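Local coordinates for putative uncharacterized protein (PDB 3LNO) that is of unknown function but probably takes part in iron-sulfur cluster assembly, at residues Asn16-Ile21 / Asp28-Gly33; Ile21-Gly26 / Ala60-Ser65; Ile48-Thr53 / Ile81-Val86. All coordinates share one frame; numbering follows the deposited sequence.

Contact 1: residues Asn16-Ile21 / Asp28-Gly33; sequences NLEAVI and DIVNLG
Asp28 CB rests against Glu18 O at 3.2 Å, where a two-stranded hairpin passes into the short helix 29-32 and meets the 3-10 turn 17-19; Asp28, its neighbour Ile29 and Glu18 lose the most surface here. Ile21 and Asp28 form an antiparallel, non-hydrogen-bonded pair at the open end of that hairpin. Just beyond the pair, Ile29 N donates to Val20 O over 3.0 Å. The same oxygen also receives a CA-H...O contact from Asp28 CA.

Asp28 is the N-cap of helix 29-32, a place that suits a short acidic side chain. Its CG stands between the backbone N and the carbonyl carbon (chi1 69°), which brings OD1 back over the first turn to accept from Asn31 N at 2.6 Å, a nearly straight bond whose donor lies above the carboxylate plane. The side chains of Glu18 and Asp28 lie side by side, but their carboxylate planes are turned 76° apart, and Glu18 OE2 stays 4.8 Å from Asp28 OD2; two like charges this close would probably raise the proton affinity of one of them, while the helix start should steady Asp28.

The inner side is apolar. Branched Ile29 turns CD1 and CG2 against Val20 CG1, both at 3.9 Å, and reaches on toward Val35 and Val67 of the core. Glu18 covers the outer side, its CG lying 4.0 Å from Val30 CB as the chain, extended beyond CG, crosses the valine. Gly33 closes the helix with positive phi in a Schellman motif, and Leu32 O accepts from Trp91 NE1. Beside Glu18, Val30 CG2 meets Leu17 CB at 3.6 Å.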
loop_
_atom_site.group_PDB
_atom_site.type_symbol
_atom_site.label_atom_id
_atom_site.label_comp_id
_atom_site.label_asym_id
_atom_site.label_seq_id
_atom_site.Cartn_x
_atom_site.Cartn_y
_atom_site.Cartn_z
ATOM N N ASN A 16 7.372 3.591 2.270
ATOM C CA ASN A 16 7.932 2.264 2.519
ATOM C C ASN A 16 7.118 1.135 1.870
ATOM O O ASN A 16 7.619 0.029 1.676
ATOM C CB ASN A 16 8.124 2.035 4.017
ATOM C CG ASN A 16 9.432 2.605 4.500
ATOM O OD1 ASN A 16 10.460 1.923 4.477
ATOM N ND2 ASN A 16 9.413 3.878 4.915
ATOM N N LEU A 17 5.861 1.422 1.527
ATOM C CA LEU A 17 5.006 0.442 0.857
ATOM C C LEU A 17 5.480 0.181 -0.585
ATOM O O LEU A 17 5.014 -0.750 -1.251
ATOM C CB LEU A 17 3.552 0.910 0.888
ATOM C CG LEU A 17 2.887 0.887 2.277
ATOM C CD1 LEU A 17 1.455 1.406 2.164
ATOM C CD2 LEU A 17 2.883 -0.567 2.838
ATOM N N GLU A 18 6.435 0.968 -1.062
ATOM C CA GLU A 18 7.043 0.655 -2.365
ATOM C C GLU A 18 7.842 -0.625 -2.342
ATOM O O GLU A 18 8.231 -1.124 -3.399
ATOM C CB GLU A 18 7.964 1.765 -2.854
ATOM C CG GLU A 18 7.209 2.999 -3.237
ATOM C CD GLU A 18 8.118 4.098 -3.699
ATOM O OE1 GLU A 18 9.082 4.441 -2.972
ATOM O OE2 GLU A 18 7.859 4.615 -4.803
ATOM N N ALA A 19 8.120 -1.153 -1.155
ATOM C CA ALA A 19 8.853 -2.416 -1.061
ATOM C C ALA A 19 7.918 -3.605 -1.069
ATOM O O ALA A 19 8.369 -4.734 -0.900
ATOM C CB ALA A 19 9.721 -2.442 0.190
ATOM N N VAL A 20 6.614 -3.367 -1.212
ATOM C CA VAL A 20 5.630 -4.473 -1.283
ATOM C C VAL A 20 5.214 -4.663 -2.744
ATOM O O VAL A 20 4.626 -3.765 -3.355
ATOM C CB VAL A 20 4.353 -4.155 -0.450
ATOM C CG1 VAL A 20 3.313 -5.253 -0.621
ATOM C CG2 VAL A 20 4.688 -3.894 1.050
ATOM N N ILE A 21 5.537 -5.819 -3.315
ATOM C CA ILE A 21 5.304 -6.075 -4.732
ATOM C C ILE A 21 4.035 -6.894 -4.975
ATOM O O ILE A 21 3.772 -7.861 -4.258
ATOM C CB ILE A 21 6.503 -6.848 -5.347
ATOM C CG1 ILE A 21 7.835 -6.275 -4.838
ATOM C CG2 ILE A 21 6.478 -6.776 -6.860
ATOM C CD1 ILE A 21 7.967 -4.788 -5.076
ATOM N N ASP A 28 5.156 -2.567 -7.560
ATOM C CA ASP A 28 4.793 -2.367 -6.152
ATOM C C ASP A 28 3.397 -1.791 -6.014
ATOM O O ASP A 28 2.885 -1.163 -6.940
ATOM C CB ASP A 28 5.789 -1.478 -5.433
ATOM C CG ASP A 28 5.737 -0.037 -5.912
ATOM O OD1 ASP A 28 4.789 0.698 -5.524
ATOM O OD2 ASP A 28 6.657 0.366 -6.671
ATOM N N ILE A 29 2.792 -1.975 -4.847
ATOM C CA ILE A 29 1.381 -1.635 -4.686
ATOM C C ILE A 29 1.117 -0.130 -4.746
ATOM O O ILE A 29 0.015 0.316 -5.069
ATOM C CB ILE A 29 0.808 -2.264 -3.395
ATOM C CG1 ILE A 29 1.504 -1.700 -2.155
ATOM C CG2 ILE A 29 1.009 -3.758 -3.434
ATOM C CD1 ILE A 29 0.896 -2.175 -0.821
ATOM N N VAL A 30 2.115 0.654 -4.372
ATOM C CA VAL A 30 2.040 2.098 -4.474
ATOM C C VAL A 30 1.948 2.517 -5.953
ATOM O O VAL A 30 0.975 3.178 -6.369
ATOM C CB VAL A 30 3.246 2.762 -3.747
ATOM C CG1 VAL A 30 3.411 4.218 -4.160
ATOM C CG2 VAL A 30 3.039 2.676 -2.243
ATOM N N ASN A 31 2.926 2.098 -6.758
ATOM C CA ASN A 31 2.897 2.429 -8.184
ATOM C C ASN A 31 1.698 1.826 -8.922
ATOM O O ASN A 31 1.226 2.393 -9.898
ATOM C CB ASN A 31 4.236 2.114 -8.869
ATOM C CG ASN A 31 5.304 3.156 -8.551
ATOM O OD1 ASN A 31 6.188 2.905 -7.737
ATOM N ND2 ASN A 31 5.212 4.340 -9.182
ATOM N N LEU A 32 1.156 0.718 -8.418
ATOM C CA LEU A 32 -0.061 0.194 -9.026
ATOM C C LEU A 32 -1.307 1.036 -8.751
ATOM O O LEU A 32 -2.295 0.914 -9.460
ATOM C CB LEU A 32 -0.343 -1.234 -8.580
ATOM C CG LEU A 32 0.387 -2.321 -9.363
ATOM C CD1 LEU A 32 -0.017 -3.683 -8.817
ATOM C CD2 LEU A 32 0.097 -2.223 -10.863
ATOM N N GLY A 33 -1.267 1.866 -7.721
ATOM C CA GLY A 33 -2.452 2.609 -7.327
ATOM C C GLY A 33 -3.369 1.816 -6.412
ATOM O O GLY A 33 -4.563 2.138 -6.304
#

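Contact 2: residues Ile21-Gly26 / Ala60-Ser65; sequences IDPELG and AGQIVS
Pro23 and Ile63 meet without a single hydrogen bond between their segments: a tight turn leans on the first turns of a helix through sparse contacts of 4 Å or more. Pro23 CD lies 4.3 Å from Ile63 CG1, and beyond it Pro23 CG comes to 4.0 Å from Gln62 NE2. The proline ring and the extended Gln62 chain slide past each other in opposite directions, a polar amide being well placed at this exposed border.

Ile63 is buried, as is Asp22. Its CG1 lies anti to the carbonyl carbon (chi1 -70°) and the chain then runs out straight, so that the CD1 methyl ends 4.2 Å from Asp22 OD2, the two side chains crossing at a slant. Within its own turn, Asp22 OD2 accepts from Glu24 N at 3.1 Å, the donor standing well above the carboxylate plane. Gly26 N returns to Asp22 O at 2.8 Å, and the positive phi of Gly26 suits a residue with no side chain. On the helix, Ser65 N and Ser65 OG both bond Gly61 O, from opposite faces of its plane. Pro23, whose ring fixes phi near -59° and whose N needs no hydrogen since OD2 takes Glu24's, suits the second position of the hairpin's Asx turn.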
loop_
_atom_site.group_PDB
_atom_site.type_symbol
_atom_site.label_atom_id
_atom_site.label_comp_id
_atom_site.label_asym_id
_atom_site.label_seq_id
_atom_site.Cartn_x
_atom_site.Cartn_y
_atom_site.Cartn_z
ATOM N N ILE A 21 5.537 -5.819 -3.315
ATOM C CA ILE A 21 5.304 -6.075 -4.732
ATOM C C ILE A 21 4.035 -6.894 -4.975
ATOM O O ILE A 21 3.772 -7.861 -4.258
ATOM C CB ILE A 21 6.503 -6.848 -5.347
ATOM C CG1 ILE A 21 7.835 -6.275 -4.838
ATOM C CG2 ILE A 21 6.478 -6.776 -6.860
ATOM C CD1 ILE A 21 7.967 -4.788 -5.076
ATOM N N ASP A 22 3.248 -6.533 -5.987
ATOM C CA ASP A 22 2.226 -7.473 -6.481
ATOM C C ASP A 22 2.904 -8.527 -7.361
ATOM O O ASP A 22 3.346 -8.213 -8.456
ATOM C CB ASP A 22 1.128 -6.757 -7.271
ATOM C CG ASP A 22 0.054 -7.727 -7.806
ATOM O OD1 ASP A 22 -0.997 -7.266 -8.289
ATOM O OD2 ASP A 22 0.247 -8.956 -7.725
ATOM N N PRO A 23 2.988 -9.780 -6.884
ATOM C CA PRO A 23 3.802 -10.774 -7.594
ATOM C C PRO A 23 3.361 -11.012 -9.045
ATOM O O PRO A 23 4.202 -11.216 -9.919
ATOM C CB PRO A 23 3.622 -12.046 -6.761
ATOM C CG PRO A 23 3.176 -11.575 -5.420
ATOM C CD PRO A 23 2.357 -10.335 -5.674
ATOM N N GLU A 24 2.064 -10.980 -9.303
ATOM C CA GLU A 24 1.568 -11.205 -10.652
ATOM C C GLU A 24 1.980 -10.105 -11.639
ATOM O O GLU A 24 2.163 -10.371 -12.821
ATOM C CB GLU A 24 0.048 -11.365 -10.625
ATOM C CG GLU A 24 -0.419 -12.526 -9.745
ATOM C CD GLU A 24 -1.812 -12.308 -9.171
ATOM O OE1 GLU A 24 -2.053 -11.223 -8.584
ATOM O OE2 GLU A 24 -2.659 -13.224 -9.302
ATOM N N LEU A 25 2.135 -8.870 -11.168
ATOM C CA LEU A 25 2.513 -7.808 -12.092
ATOM C C LEU A 25 3.955 -7.364 -11.998
ATOM O O LEU A 25 4.426 -6.642 -12.868
ATOM C CB LEU A 25 1.608 -6.599 -11.930
ATOM C CG LEU A 25 0.226 -6.813 -12.503
ATOM C CD1 LEU A 25 -0.675 -5.658 -12.101
ATOM C CD2 LEU A 25 0.322 -6.973 -14.036
ATOM N N GLY A 26 4.654 -7.767 -10.944
ATOM C CA GLY A 26 6.024 -7.319 -10.751
ATOM C C GLY A 26 6.139 -5.819 -10.508
ATOM O O GLY A 26 7.171 -5.226 -10.804
ATOM N N ALA A 60 -3.907 -11.933 -2.499
ATOM C CA ALA A 60 -4.364 -10.964 -1.507
ATOM C C ALA A 60 -3.813 -11.258 -0.116
ATOM O O ALA A 60 -3.415 -10.346 0.612
ATOM C CB ALA A 60 -5.884 -10.899 -1.478
ATOM N N GLY A 61 -3.803 -12.529 0.265
ATOM C CA GLY A 61 -3.317 -12.904 1.583
ATOM C C GLY A 61 -1.843 -12.597 1.731
ATOM O O GLY A 61 -1.411 -12.062 2.738
ATOM N N GLN A 62 -1.065 -12.925 0.708
ATOM C CA GLN A 62 0.368 -12.657 0.732
ATOM C C GLN A 62 0.692 -11.156 0.719
ATOM O O GLN A 62 1.654 -10.717 1.342
ATOM C CB GLN A 62 1.058 -13.353 -0.435
ATOM C CG GLN A 62 2.567 -13.209 -0.405
ATOM C CD GLN A 62 3.231 -13.790 -1.634
ATOM O OE1 GLN A 62 2.727 -14.746 -2.236
ATOM N NE2 GLN A 62 4.373 -13.220 -2.016
ATOM N N ILE A 63 -0.109 -10.366 0.012
ATOM C CA ILE A 63 0.145 -8.930 -0.055
ATOM C C ILE A 63 -0.042 -8.284 1.319
ATOM O O ILE A 63 0.835 -7.570 1.806
ATOM C CB ILE A 63 -0.667 -8.266 -1.201
ATOM C CG1 ILE A 63 -0.089 -8.705 -2.550
ATOM C CG2 ILE A 63 -0.644 -6.749 -1.083
ATOM C CD1 ILE A 63 -0.891 -8.257 -3.768
ATOM N N VAL A 64 -1.146 -8.610 1.982
ATOM C CA VAL A 64 -1.401 -8.098 3.309
ATOM C C VAL A 64 -0.338 -8.453 4.358
ATOM O O VAL A 64 0.101 -7.580 5.119
ATOM C CB VAL A 64 -2.748 -8.572 3.835
ATOM C CG1 VAL A 64 -2.856 -8.248 5.329
ATOM C CG2 VAL A 64 -3.883 -7.932 3.022
ATOM N N SER A 65 0.062 -9.723 4.442
ATOM C CA SER A 65 1.138 -10.058 5.382
ATOM C C SER A 65 2.459 -9.361 4.994
ATOM O O SER A 65 3.247 -8.966 5.858
ATOM C CB SER A 65 1.319 -11.583 5.571
ATOM O OG SER A 65 1.364 -12.257 4.333
#

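Contact 3: residues Ile48-Thr53 / Ile81-Val86; sequences ITMTMT and IEVNVV
Segments 48-53 and 81-86 carry neighbouring parallel strands, 46-50 and 81-85, of the three-stranded mixed sheet, the two strands of a beta-alpha-beta unit whose crossover is helix 60-74. Ile48, Thr49 and Met50 pair with Val83, Asn84 and Val85, and the strand axes run 4.7 Å apart at 19°. The ladder has the zigzag of parallel strands: Ile48 N donates to Glu82 O, Asn84 N to Ile48 O, Met50 N to Asn84 O and Val86 N to Met50 O, the last at 2.7 Å. Thr51 extends it with its side chain; OG1, anti to the backbone N (chi1 -168°), donates to Val86 O at 2.7 Å, tilted somewhat from the carbonyl plane.

On one face Thr49 and Asn84 share a water, 2.9 Å from Thr49 OG1 and accepting from Asn84 ND2, while Thr49 CG2 meets Val86 CG2 at 3.9 Å. Beta-branched and polar residues suit this partly exposed side. The face bearing Ile48, Met50, Val83 and Val85 is apolar. There CG of Met50, a selenomethionine, stands between its backbone N and carbonyl carbon (chi1 68°), which puts the selenium 3.9 Å from Val83 CG1, the side chains crossing obliquely; Ile48 CD1 lies alongside Ile81 CG2. Helix 60-74 covers this face through Ile63, Val67 and Leu71, and strand 35-40 flanks strand 46-50 on the side away from 81-85.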
loop_
_atom_site.group_PDB
_atom_site.type_symbol
_atom_site.label_atom_id
_atom_site.label_comp_id
_atom_site.label_asym_id
_atom_site.label_seq_id
_atom_site.Cartn_x
_atom_site.Cartn_y
_atom_site.Cartn_z
ATOM N N ILE A 48 -3.889 1.078 7.018
ATOM C CA ILE A 48 -3.666 1.116 5.575
ATOM C C ILE A 48 -4.923 0.585 4.885
ATOM O O ILE A 48 -5.305 -0.554 5.094
ATOM C CB ILE A 48 -2.459 0.232 5.173
ATOM C CG1 ILE A 48 -1.153 0.822 5.722
ATOM C CG2 ILE A 48 -2.319 0.168 3.641
ATOM C CD1 ILE A 48 -0.848 0.363 7.035
ATOM N N THR A 49 -5.539 1.396 4.041
ATOM C CA THR A 49 -6.730 0.986 3.284
ATOM C C THR A 49 -6.312 0.772 1.835
ATOM O O THR A 49 -5.769 1.673 1.179
ATOM C CB THR A 49 -7.787 2.135 3.323
ATOM O OG1 THR A 49 -8.064 2.465 4.687
ATOM C CG2 THR A 49 -9.095 1.756 2.619
HETATM N N MSE A 50 -6.553 -0.421 1.327
HETATM C CA MSE A 50 -6.119 -0.726 -0.017
HETATM C C MSE A 50 -7.110 -1.651 -0.699
HETATM O O MSE A 50 -8.042 -2.176 -0.066
HETATM C CB MSE A 50 -4.733 -1.371 0.025
HETATM C CG MSE A 50 -4.728 -2.757 0.660
HETATM SE SE MSE A 50 -2.885 -3.462 0.728
HETATM C CE MSE A 50 -2.447 -3.527 -1.187
ATOM N N THR A 51 -6.927 -1.826 -1.999
ATOM C CA THR A 51 -7.727 -2.794 -2.743
ATOM C C THR A 51 -6.797 -3.763 -3.478
ATOM O O THR A 51 -5.589 -3.720 -3.274
ATOM C CB THR A 51 -8.679 -2.096 -3.700
ATOM O OG1 THR A 51 -9.625 -3.053 -4.180
ATOM C CG2 THR A 51 -7.918 -1.491 -4.885
HETATM N N MSE A 52 -7.344 -4.667 -4.286
HETATM C CA MSE A 52 -6.524 -5.563 -5.107
HETATM C C MSE A 52 -6.859 -5.303 -6.563
HETATM O O MSE A 52 -7.808 -4.571 -6.858
HETATM C CB MSE A 52 -6.828 -7.014 -4.779
HETATM C CG MSE A 52 -6.568 -7.354 -3.323
HETATM SE SE MSE A 52 -4.649 -7.435 -3.056
HETATM C CE MSE A 52 -4.634 -6.718 -1.233
ATOM N N THR A 53 -6.111 -5.896 -7.483
ATOM C CA THR A 53 -6.415 -5.674 -8.895
ATOM C C THR A 53 -7.769 -6.250 -9.338
ATOM O O THR A 53 -8.341 -5.795 -10.320
ATOM C CB THR A 53 -5.303 -6.187 -9.810
ATOM O OG1 THR A 53 -5.074 -7.582 -9.556
ATOM C CG2 THR A 53 -4.037 -5.426 -9.547
ATOM N N ILE A 81 -0.549 -2.118 13.153
ATOM C CA ILE A 81 -0.748 -2.066 11.718
ATOM C C ILE A 81 -2.015 -2.793 11.317
ATOM O O ILE A 81 -2.077 -4.020 11.379
ATOM C CB ILE A 81 0.381 -2.718 10.950
ATOM C CG1 ILE A 81 1.717 -2.144 11.401
ATOM C CG2 ILE A 81 0.121 -2.518 9.452
ATOM C CD1 ILE A 81 2.895 -2.911 10.940
ATOM N N GLU A 82 -3.004 -2.036 10.863
ATOM C CA GLU A 82 -4.221 -2.625 10.349
ATOM C C GLU A 82 -4.266 -2.465 8.829
ATOM O O GLU A 82 -4.024 -1.366 8.314
ATOM C CB GLU A 82 -5.421 -1.878 10.914
ATOM C CG GLU A 82 -5.849 -2.294 12.256
ATOM C CD GLU A 82 -7.228 -1.753 12.578
ATOM O OE1 GLU A 82 -7.298 -0.694 13.242
ATOM O OE2 GLU A 82 -8.236 -2.379 12.149
ATOM N N VAL A 83 -4.621 -3.527 8.116
ATOM C CA VAL A 83 -4.782 -3.423 6.669
ATOM C C VAL A 83 -6.224 -3.696 6.345
ATOM O O VAL A 83 -6.711 -4.810 6.581
ATOM C CB VAL A 83 -3.886 -4.401 5.889
ATOM C CG1 VAL A 83 -4.024 -4.159 4.401
ATOM C CG2 VAL A 83 -2.427 -4.239 6.293
ATOM N N ASN A 84 -6.932 -2.684 5.847
ATOM C CA ASN A 84 -8.325 -2.926 5.464
ATOM C C ASN A 84 -8.405 -2.999 3.964
ATOM O O ASN A 84 -8.080 -2.032 3.265
ATOM C CB ASN A 84 -9.271 -1.850 5.984
ATOM C CG ASN A 84 -9.403 -1.867 7.506
ATOM O OD1 ASN A 84 -9.326 -2.922 8.151
ATOM N ND2 ASN A 84 -9.610 -0.689 8.084
ATOM N N VAL A 85 -8.820 -4.153 3.469
ATOM C CA VAL A 85 -8.939 -4.357 2.032
ATOM C C VAL A 85 -10.376 -4.007 1.584
ATOM O O VAL A 85 -11.348 -4.606 2.058
ATOM C CB VAL A 85 -8.625 -5.791 1.704
ATOM C CG1 VAL A 85 -8.874 -6.063 0.251
ATOM C CG2 VAL A 85 -7.165 -6.121 2.113
ATOM N N VAL A 86 -10.518 -3.023 0.699
ATOM C CA VAL A 86 -11.854 -2.600 0.287
ATOM C C VAL A 86 -12.014 -2.818 -1.205
ATOM O O VAL A 86 -11.050 -3.131 -1.893
ATOM C CB VAL A 86 -12.162 -1.134 0.701
ATOM C CG1 VAL A 86 -12.030 -0.983 2.219
ATOM C CG2 VAL A 86 -11.257 -0.153 -0.019
HETATM O O HOH W 1 -10.256 1.433 6.199
#

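Overall arrangement
The three contacts join the hairpin, the short helix 29-32, helix 60-74 and the mixed sheet into one layered alpha-beta core. Contacts 1 and 2 have centres about 9 Å apart and share Ile21; Leu32 CD1 of the first packs on Asp22 CB of the second at 3.6 Å. Contact 3 has its centre about 12 Å from each of the others. Its Met50 CE is where they converge, 3.6 Å from Ile29 CD1 of contact 1 and 3.7 Å from Ile63 CG2 of contact 2. Just after strand 46-50, Met52 SE also touches the start of helix 60-74, 3.9 Å from Ala60 CA.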